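Local coordinates for mandelate racemase/muconate lactonizing enzyme family protein (Sulfitobacter sp. NAS-14.1, PDB 3T4W) that probably acts as a lyase of the enolase superfamily, its specific reaction and substrate being unestablished, at residues A[144-149]-A[376-381]; A[148-153]-A[355-360]; A[266-271]-A[294-299]. One frame throughout, in Å; residues are numbered along the deposited sequence.

Contact 1 of 3, residues A[144-149]-A[376-381]; sequences NERVRG and DGFITA
Val147 and Ile379 form the hydrogen-bonded pair at the middle of an antiparallel ladder, Val147 N to Ile379 O at 2.8 Å and Ile379 N to Val147 O at 2.9 Å. Ala381 N to Glu145 O (3.0 Å) and Gly149 N to Gly377 O (3.0 Å) extend it at either end, and a water bridges the carbonyls of Gly149 and Gly377. Among the side chains, the cation-pi stack dominates: the Arg146 chain bends at its third torsion (chi3 81°) and lays the guanidinium over one face of Phe378, CZ 4.0 Å from the ring centroid and the planes 24° apart. Apolar contact completes the joint, Phe378 CE1 lying 3.8 Å from Arg148 CB, and Ile379 CD1 4.0 Å from Gly149 CA on the other face of the sheet. The polar end of Arg148 has partners outside the pair, a salt bridge to Asp226 and a hydrogen bond to Thr184. A serine in place of Phe378 would probably leave the Arg146 guanidinium without its stacking surface and set it free to turn. Val147 and Ile379 face helix 337-349, against Ala347, Trp340 and Ile344, and both also touch strand 356-358, so this face of the pair packs on that helix.

Contact 2 of 3, residues A[148-153]-A[355-360]; sequences RGYTYL and MCECIE
Strands 148-152 and 356-358 run parallel with a 42° angle between their directions, laced by Cys356 N to Arg148 O at 2.9 Å, Tyr150 N to Cys356 O at 3.0 Å and a more bent bond from Cys358 N to Tyr150 O. Tyr150 and Met355 carry much of the side-chain contact. With CG set in the crowded position between backbone N and carbonyl carbon (chi1 77°), the Tyr150 ring folds back over the neighbouring strand, and Glu357 CA sits above one face, 3.7 Å from the Tyr150 ring centroid, as a CH-pi contact. Met355 SD approaches the same ring obliquely, 4.4 Å from the Tyr150 centroid, a Met-aromatic contact in which the two side chains cross at about a right angle. The methyl of Met355 lies over the Arg148 guanidinium, though its modelled closeness is doubtful. Tyr150 OH comes within 3.3 Å of Glu357 OE1, but at an angle too poor for a bond; Lys187 NZ joins the two groups instead, hydrogen-bonded to the hydroxyl and in a salt bridge with Glu357 OE2, while Leu333 N binds OE1. Leu228 and Trp254 also touch the Tyr150 ring, Trp254 edge-to-face. This pairing of the first and last parallel strands closes the modified (beta/alpha)7-beta barrel of the enolase superfamily, and the cluster of Tyr150, Glu357 and Lys187 is consistent with a place near the active site, which in this family lies at the C-terminal ends of the barrel strands.

Contact 3 of 3, residues A[266-271]-A[294-299]; sequences QMAAVA and LRSGAA
Ala271 N to Met267 O, at 2.9 Å, is the shortest polar bond here, and it closes the helical turn whose two ends both meet the chain at 296-298. No hydrogen bond crosses between the segments; small side chains rest against backbone carbonyls instead. Ala268 lies against the turn, its CB 3.3 Å from Ser296 O and its CA beside that of Ala298. One turn on, Ala271 points its methyl toward the other segment, CB 3.5 Å from Gly297 O. Met267 also reaches Ala298: its CG, turned anti to the backbone N (chi1 -171°), lies 3.3 Å from Ala298 O, while Met267 CB and Ala298 CB meet at 4.0 Å. The Ala298 methyl thus touches both Met267 and Ala268, with Ala268 CB 4.1 Å from Ala298 CB. The approach of the 296-298 backbone depends on how helix 287-295 finishes. Gly297, with a positive phi of 80°, leaves the helix in a Schellman motif and turns the chain toward helix 264-273, and Ser296 OG bonds back to Pro292 O. Val278 of strand 278-280 touches Met267 and Ala271, and Thr280 touches Met267 and Ala299. The contact therefore joins helix 264-273 to the turn that leads from helix 287-295 into strand 301-302, on the outer layer of the barrel, with helix 237-247 packed against Val270.

Overall arrangement
Contacts 1 and 2 both use strand 146-152 and share Arg148 and Gly149; their centres are about 11 Å apart, and they touch through Val147 CG1 and Cys356 SG at 3.8 Å. Each is a buried pairing of strands, antiparallel in contact 1 and parallel in contact 2. Contact 1 keeps exposed side chains such as Arg146 at its margin, whereas contact 2, nearer the chain's centre, is lined by a tyrosine, a methionine and buried polar groups. Contact 3 lies about 25 Å from contact 2, centre to centre, in the helical layer, nested within the loops both strand pairings close. It is partly buried and trades ladder bonds for small aliphatic groups, mostly alanine methyls, against carbonyls.

Contact 1 of 3, residues A[144-149]-A[376-381]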
loop_
_atom_site.group_PDB
_atom_site.type_symbol
_atom_site.label_atom_id
_atom_site.label_comp_id
_atom_site.label_asym_id
_atom_site.label_seq_id
_atom_site.Cartn_x
_atom_site.Cartn_y
_atom_site.Cartn_z
ATOM N N ASN A 144 -19.389 -26.603 -20.901
ATOM C CA ASN A 144 -18.339 -27.529 -21.298
ATOM C C ASN A 144 -18.893 -28.903 -21.655
ATOM O O ASN A 144 -19.561 -29.546 -20.843
ATOM C CB ASN A 144 -17.298 -27.646 -20.180
ATOM C CG ASN A 144 -16.700 -26.298 -19.801
ATOM O OD1 ASN A 144 -16.000 -25.667 -20.595
ATOM N ND2 ASN A 144 -16.984 -25.849 -18.588
ATOM N N GLU A 145 -18.617 -29.358 -22.868
ATOM C CA GLU A 145 -19.085 -30.674 -23.271
ATOM C C GLU A 145 -18.299 -31.754 -22.536
ATOM O O GLU A 145 -18.858 -32.767 -22.114
ATOM C CB GLU A 145 -19.000 -30.845 -24.791
ATOM C CG GLU A 145 -19.692 -29.720 -25.546
ATOM C CD GLU A 145 -20.083 -30.097 -26.963
ATOM O OE1 GLU A 145 -20.370 -29.178 -27.765
ATOM O OE2 GLU A 145 -20.112 -31.306 -27.275
ATOM N N ARG A 146 -17.004 -31.520 -22.369
ATOM C CA ARG A 146 -16.140 -32.449 -21.657
ATOM C C ARG A 146 -15.322 -31.702 -20.618
ATOM O O ARG A 146 -15.156 -30.483 -20.695
ATOM C CB ARG A 146 -15.198 -33.155 -22.628
ATOM C CG ARG A 146 -15.870 -34.183 -23.493
ATOM C CD ARG A 146 -15.120 -34.371 -24.807
ATOM N NE ARG A 146 -13.958 -35.244 -24.680
ATOM C CZ ARG A 146 -12.700 -34.817 -24.652
ATOM N NH1 ARG A 146 -11.706 -35.692 -24.540
ATOM N NH2 ARG A 146 -12.436 -33.519 -24.738
ATOM N N VAL A 147 -14.804 -32.440 -19.649
ATOM C CA VAL A 147 -13.993 -31.842 -18.607
ATOM C C VAL A 147 -12.669 -32.586 -18.471
ATOM O O VAL A 147 -12.630 -33.819 -18.403
ATOM C CB VAL A 147 -14.734 -31.819 -17.258
ATOM C CG1 VAL A 147 -13.799 -31.359 -16.134
ATOM C CG2 VAL A 147 -15.960 -30.925 -17.354
ATOM N N ARG A 148 -11.588 -31.817 -18.464
ATOM C CA ARG A 148 -10.249 -32.340 -18.288
ATOM C C ARG A 148 -10.136 -32.968 -16.907
ATOM O O ARG A 148 -10.584 -32.395 -15.911
ATOM C CB ARG A 148 -9.239 -31.202 -18.435
ATOM C CG ARG A 148 -7.829 -31.632 -18.761
ATOM C CD ARG A 148 -6.928 -30.410 -18.881
ATOM N NE ARG A 148 -5.520 -30.772 -18.775
ATOM C CZ ARG A 148 -4.520 -29.903 -18.669
ATOM N NH1 ARG A 148 -4.761 -28.599 -18.644
ATOM N NH2 ARG A 148 -3.275 -30.348 -18.573
ATOM N N GLY A 149 -9.551 -34.157 -16.849
ATOM C CA GLY A 149 -9.376 -34.838 -15.587
ATOM C C GLY A 149 -7.917 -34.990 -15.218
ATOM O O GLY A 149 -7.029 -34.861 -16.060
ATOM N N ASP A 376 -10.486 -41.845 -21.475
ATOM C CA ASP A 376 -9.341 -41.251 -22.159
ATOM C C ASP A 376 -8.964 -39.898 -21.552
ATOM O O ASP A 376 -8.686 -38.933 -22.272
ATOM C CB ASP A 376 -9.642 -41.099 -23.652
ATOM C CG ASP A 376 -10.074 -42.407 -24.291
ATOM O OD1 ASP A 376 -9.549 -43.466 -23.878
ATOM O OD2 ASP A 376 -10.938 -42.377 -25.201
ATOM N N GLY A 377 -8.979 -39.831 -20.226
ATOM C CA GLY A 377 -8.547 -38.643 -19.515
ATOM C C GLY A 377 -9.603 -37.569 -19.338
ATOM O O GLY A 377 -9.350 -36.556 -18.687
ATOM N N PHE A 378 -10.788 -37.773 -19.903
ATOM C CA PHE A 378 -11.816 -36.738 -19.851
ATOM C C PHE A 378 -13.153 -37.252 -19.353
ATOM O O PHE A 378 -13.413 -38.454 -19.370
ATOM C CB PHE A 378 -11.988 -36.077 -21.219
ATOM C CG PHE A 378 -10.868 -35.149 -21.584
ATOM C CD1 PHE A 378 -11.018 -33.777 -21.449
ATOM C CD2 PHE A 378 -9.661 -35.647 -22.058
ATOM C CE1 PHE A 378 -9.982 -32.908 -21.784
ATOM C CE2 PHE A 378 -8.621 -34.789 -22.393
ATOM C CZ PHE A 378 -8.783 -33.414 -22.255
ATOM N N ILE A 379 -13.997 -36.335 -18.893
ATOM C CA ILE A 379 -15.323 -36.704 -18.432
ATOM C C ILE A 379 -16.387 -35.968 -19.236
ATOM O O ILE A 379 -16.372 -34.741 -19.324
ATOM C CB ILE A 379 -15.519 -36.425 -16.929
ATOM C CG1 ILE A 379 -14.372 -37.021 -16.109
ATOM C CG2 ILE A 379 -16.838 -37.000 -16.458
ATOM C CD1 ILE A 379 -13.167 -36.091 -15.940
ATOM N N THR A 380 -17.305 -36.728 -19.824
ATOM C CA THR A 380 -18.372 -36.160 -20.637
ATOM C C THR A 380 -19.522 -35.698 -19.750
ATOM O O THR A 380 -19.863 -36.369 -18.775
ATOM C CB THR A 380 -18.887 -37.191 -21.659
ATOM O OG1 THR A 380 -17.793 -37.651 -22.462
ATOM C CG2 THR A 380 -19.945 -36.577 -22.559
ATOM N N ALA A 381 -20.107 -34.548 -20.078
ATOM C CA ALA A 381 -21.192 -33.991 -19.276
ATOM C C ALA A 381 -22.320 -35.004 -19.162
ATOM O O ALA A 381 -22.870 -35.440 -20.173
ATOM C CB ALA A 381 -21.706 -32.700 -19.890
HETATM O O HOH W 1 -6.679 -35.187 -18.545
#

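Contact 2 of 3, residues A[148-153]-A[355-360]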
loop_
_atom_site.group_PDB
_atom_site.type_symbol
_atom_site.label_atom_id
_atom_site.label_comp_id
_atom_site.label_asym_id
_atom_site.label_seq_id
_atom_site.Cartn_x
_atom_site.Cartn_y
_atom_site.Cartn_z
ATOM N N ARG A 148 -11.588 -31.817 -18.464
ATOM C CA ARG A 148 -10.249 -32.340 -18.288
ATOM C C ARG A 148 -10.136 -32.968 -16.907
ATOM O O ARG A 148 -10.584 -32.395 -15.911
ATOM C CB ARG A 148 -9.239 -31.202 -18.435
ATOM C CG ARG A 148 -7.829 -31.632 -18.761
ATOM C CD ARG A 148 -6.928 -30.410 -18.881
ATOM N NE ARG A 148 -5.520 -30.772 -18.775
ATOM C CZ ARG A 148 -4.520 -29.903 -18.669
ATOM N NH1 ARG A 148 -4.761 -28.599 -18.644
ATOM N NH2 ARG A 148 -3.275 -30.348 -18.573
ATOM N N GLY A 149 -9.551 -34.157 -16.849
ATOM C CA GLY A 149 -9.376 -34.838 -15.587
ATOM C C GLY A 149 -7.917 -34.990 -15.218
ATOM O O GLY A 149 -7.029 -34.861 -16.060
ATOM N N TYR A 150 -7.664 -35.250 -13.943
ATOM C CA TYR A 150 -6.334 -35.654 -13.527
ATOM C C TYR A 150 -6.415 -36.673 -12.410
ATOM O O TYR A 150 -7.435 -36.777 -11.726
ATOM C CB TYR A 150 -5.486 -34.451 -13.111
ATOM C CG TYR A 150 -5.785 -33.862 -11.748
ATOM C CD1 TYR A 150 -6.766 -32.893 -11.587
ATOM C CD2 TYR A 150 -5.054 -34.241 -10.632
ATOM C CE1 TYR A 150 -7.028 -32.332 -10.346
ATOM C CE2 TYR A 150 -5.303 -33.685 -9.391
ATOM C CZ TYR A 150 -6.291 -32.731 -9.253
ATOM O OH TYR A 150 -6.544 -32.179 -8.017
ATOM N N THR A 151 -5.339 -37.428 -12.241
ATOM C CA THR A 151 -5.252 -38.399 -11.161
ATOM C C THR A 151 -3.944 -38.259 -10.388
ATOM O O THR A 151 -3.001 -37.602 -10.830
ATOM C CB THR A 151 -5.369 -39.845 -11.691
ATOM O OG1 THR A 151 -5.324 -40.767 -10.599
ATOM C CG2 THR A 151 -4.233 -40.157 -12.646
ATOM N N TYR A 152 -3.904 -38.886 -9.224
ATOM C CA TYR A 152 -2.701 -38.949 -8.425
ATOM C C TYR A 152 -1.894 -40.121 -8.962
ATOM O O TYR A 152 -2.446 -40.993 -9.635
ATOM C CB TYR A 152 -3.095 -39.196 -6.971
ATOM C CG TYR A 152 -2.132 -38.662 -5.937
ATOM C CD1 TYR A 152 -2.385 -37.463 -5.278
ATOM C CD2 TYR A 152 -0.984 -39.371 -5.593
ATOM C CE1 TYR A 152 -1.516 -36.979 -4.318
ATOM C CE2 TYR A 152 -0.108 -38.896 -4.632
ATOM C CZ TYR A 152 -0.381 -37.699 -4.001
ATOM O OH TYR A 152 0.484 -37.221 -3.048
ATOM N N LEU A 153 -0.594 -40.144 -8.686
ATOM C CA LEU A 153 0.242 -41.280 -9.076
ATOM C C LEU A 153 0.125 -42.417 -8.060
ATOM O O LEU A 153 0.702 -42.366 -6.975
ATOM C CB LEU A 153 1.703 -40.856 -9.268
ATOM C CG LEU A 153 1.966 -39.921 -10.461
ATOM C CD1 LEU A 153 3.456 -39.654 -10.615
ATOM C CD2 LEU A 153 1.373 -40.467 -11.771
ATOM N N MET A 355 -9.394 -28.278 -14.272
ATOM C CA MET A 355 -9.477 -29.730 -14.364
ATOM C C MET A 355 -10.106 -30.297 -13.101
ATOM O O MET A 355 -10.158 -29.629 -12.070
ATOM C CB MET A 355 -8.090 -30.342 -14.589
ATOM C CG MET A 355 -7.024 -29.843 -13.620
ATOM S SD MET A 355 -5.400 -30.579 -13.922
ATOM C CE MET A 355 -5.219 -30.258 -15.671
ATOM N N CYS A 356 -10.579 -31.531 -13.190
ATOM C CA CYS A 356 -11.209 -32.198 -12.063
ATOM C C CYS A 356 -10.340 -33.334 -11.537
ATOM O O CYS A 356 -9.883 -34.188 -12.307
ATOM C CB CYS A 356 -12.572 -32.750 -12.481
ATOM S SG CYS A 356 -13.923 -31.576 -12.318
ATOM N N GLU A 357 -10.112 -33.338 -10.228
ATOM C CA GLU A 357 -9.418 -34.448 -9.582
ATOM C C GLU A 357 -10.221 -35.729 -9.782
ATOM O O GLU A 357 -11.445 -35.735 -9.652
ATOM C CB GLU A 357 -9.197 -34.166 -8.088
ATOM C CG GLU A 357 -8.252 -35.156 -7.408
ATOM C CD GLU A 357 -7.515 -34.553 -6.213
ATOM O OE1 GLU A 357 -8.087 -33.686 -5.522
ATOM O OE2 GLU A 357 -6.356 -34.945 -5.964
ATOM N N CYS A 358 -9.529 -36.811 -10.116
ATOM C CA CYS A 358 -10.194 -38.086 -10.346
ATOM C C CYS A 358 -9.530 -39.219 -9.571
ATOM O O CYS A 358 -8.318 -39.216 -9.346
ATOM C CB CYS A 358 -10.222 -38.425 -11.834
ATOM S SG CYS A 358 -11.284 -37.365 -12.821
ATOM N N ILE A 359 -10.344 -40.187 -9.167
ATOM C CA ILE A 359 -9.855 -41.362 -8.468
ATOM C C ILE A 359 -10.585 -42.585 -8.994
ATOM O O ILE A 359 -11.758 -42.789 -8.689
ATOM C CB ILE A 359 -10.096 -41.251 -6.958
ATOM C CG1 ILE A 359 -9.534 -39.927 -6.431
ATOM C CG2 ILE A 359 -9.488 -42.448 -6.238
ATOM C CD1 ILE A 359 -9.615 -39.773 -4.936
ATOM N N GLU A 360 -9.888 -43.391 -9.791
ATOM C CA GLU A 360 -10.474 -44.593 -10.370
ATOM C C GLU A 360 -10.155 -45.830 -9.547
ATOM O O GLU A 360 -9.044 -46.344 -9.585
ATOM C CB GLU A 360 -9.990 -44.804 -11.809
ATOM C CG GLU A 360 -10.355 -43.680 -12.769
ATOM C CD GLU A 360 -10.098 -44.046 -14.220
ATOM O OE1 GLU A 360 -9.181 -43.455 -14.830
ATOM O OE2 GLU A 360 -10.809 -44.932 -14.749
HETATM O O HOH W 2 -7.107 -42.926 -10.580
#

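Contact 3 of 3, residues A[266-271]-A[294-299]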
loop_
_atom_site.group_PDB
_atom_site.type_symbol
_atom_site.label_atom_id
_atom_site.label_comp_id
_atom_site.label_asym_id
_atom_site.label_seq_id
_atom_site.Cartn_x
_atom_site.Cartn_y
_atom_site.Cartn_z
ATOM N N GLN A 266 0.497 -15.201 4.283
ATOM C CA GLN A 266 1.719 -15.976 4.137
ATOM C C GLN A 266 1.712 -16.764 2.838
ATOM O O GLN A 266 2.740 -16.872 2.169
ATOM C CB GLN A 266 1.955 -16.903 5.334
ATOM C CG GLN A 266 2.319 -16.183 6.622
ATOM C CD GLN A 266 3.612 -15.384 6.513
ATOM O OE1 GLN A 266 3.651 -14.204 6.850
ATOM N NE2 GLN A 266 4.670 -16.025 6.034
ATOM N N MET A 267 0.566 -17.321 2.464
ATOM C CA MET A 267 0.533 -18.085 1.223
ATOM C C MET A 267 0.815 -17.153 0.051
ATOM O O MET A 267 1.535 -17.513 -0.873
ATOM C CB MET A 267 -0.787 -18.841 1.040
ATOM C CG MET A 267 -0.772 -19.833 -0.134
ATOM S SD MET A 267 -2.260 -20.861 -0.227
ATOM C CE MET A 267 -1.949 -22.036 1.089
ATOM N N ALA A 268 0.268 -15.943 0.103
ATOM C CA ALA A 268 0.538 -14.952 -0.937
ATOM C C ALA A 268 2.030 -14.655 -1.009
ATOM O O ALA A 268 2.589 -14.481 -2.099
ATOM C CB ALA A 268 -0.243 -13.674 -0.688
ATOM N N ALA A 269 2.669 -14.599 0.158
ATOM C CA ALA A 269 4.111 -14.391 0.228
ATOM C C ALA A 269 4.825 -15.445 -0.611
ATOM O O ALA A 269 5.656 -15.122 -1.458
ATOM C CB ALA A 269 4.590 -14.434 1.675
ATOM N N VAL A 270 4.479 -16.705 -0.378
ATOM C CA VAL A 270 5.003 -17.813 -1.164
ATOM C C VAL A 270 4.736 -17.590 -2.648
ATOM O O VAL A 270 5.613 -17.792 -3.488
ATOM C CB VAL A 270 4.353 -19.152 -0.745
ATOM C CG1 VAL A 270 4.707 -20.256 -1.736
ATOM C CG2 VAL A 270 4.761 -19.521 0.687
ATOM N N ALA A 271 3.519 -17.170 -2.965
ATOM C CA ALA A 271 3.122 -17.009 -4.358
ATOM C C ALA A 271 3.995 -15.972 -5.043
ATOM O O ALA A 271 4.366 -16.124 -6.204
ATOM C CB ALA A 271 1.658 -16.632 -4.461
ATOM N N LEU A 294 -8.267 -14.815 -3.085
ATOM C CA LEU A 294 -8.125 -14.130 -4.368
ATOM C C LEU A 294 -7.622 -12.703 -4.183
ATOM O O LEU A 294 -6.750 -12.240 -4.912
ATOM C CB LEU A 294 -9.459 -14.084 -5.106
ATOM C CG LEU A 294 -10.072 -15.428 -5.475
ATOM C CD1 LEU A 294 -11.537 -15.234 -5.826
ATOM C CD2 LEU A 294 -9.288 -16.093 -6.611
ATOM N N ARG A 295 -8.191 -12.006 -3.207
ATOM C CA ARG A 295 -7.910 -10.594 -3.021
ATOM C C ARG A 295 -6.424 -10.341 -2.766
ATOM O O ARG A 295 -5.867 -9.361 -3.246
ATOM C CB ARG A 295 -8.760 -10.029 -1.878
ATOM C CG ARG A 295 -9.012 -8.538 -1.985
ATOM C CD ARG A 295 -9.861 -8.004 -0.840
ATOM N NE ARG A 295 -11.181 -8.625 -0.772
ATOM C CZ ARG A 295 -11.641 -9.284 0.288
ATOM N NH1 ARG A 295 -12.859 -9.811 0.266
ATOM N NH2 ARG A 295 -10.884 -9.405 1.378
ATOM N N SER A 296 -5.785 -11.247 -2.032
ATOM C CA SER A 296 -4.418 -11.045 -1.562
ATOM C C SER A 296 -3.371 -11.676 -2.472
ATOM O O SER A 296 -2.170 -11.499 -2.255
ATOM C CB SER A 296 -4.262 -11.645 -0.168
ATOM O OG SER A 296 -4.074 -13.046 -0.270
ATOM N N GLY A 297 -3.821 -12.425 -3.475
ATOM C CA GLY A 297 -2.912 -13.076 -4.401
ATOM C C GLY A 297 -2.321 -14.359 -3.849
ATOM O O GLY A 297 -1.280 -14.827 -4.305
ATOM N N ALA A 298 -2.999 -14.938 -2.869
ATOM C CA ALA A 298 -2.503 -16.124 -2.194
ATOM C C ALA A 298 -2.533 -17.352 -3.097
ATOM O O ALA A 298 -1.796 -18.314 -2.871
ATOM C CB ALA A 298 -3.290 -16.378 -0.914
ATOM N N ALA A 299 -3.378 -17.326 -4.121
ATOM C CA ALA A 299 -3.502 -18.495 -4.979
ATOM C C ALA A 299 -4.165 -18.143 -6.297
ATOM O O ALA A 299 -5.099 -17.347 -6.340
ATOM C CB ALA A 299 -4.277 -19.591 -4.261
#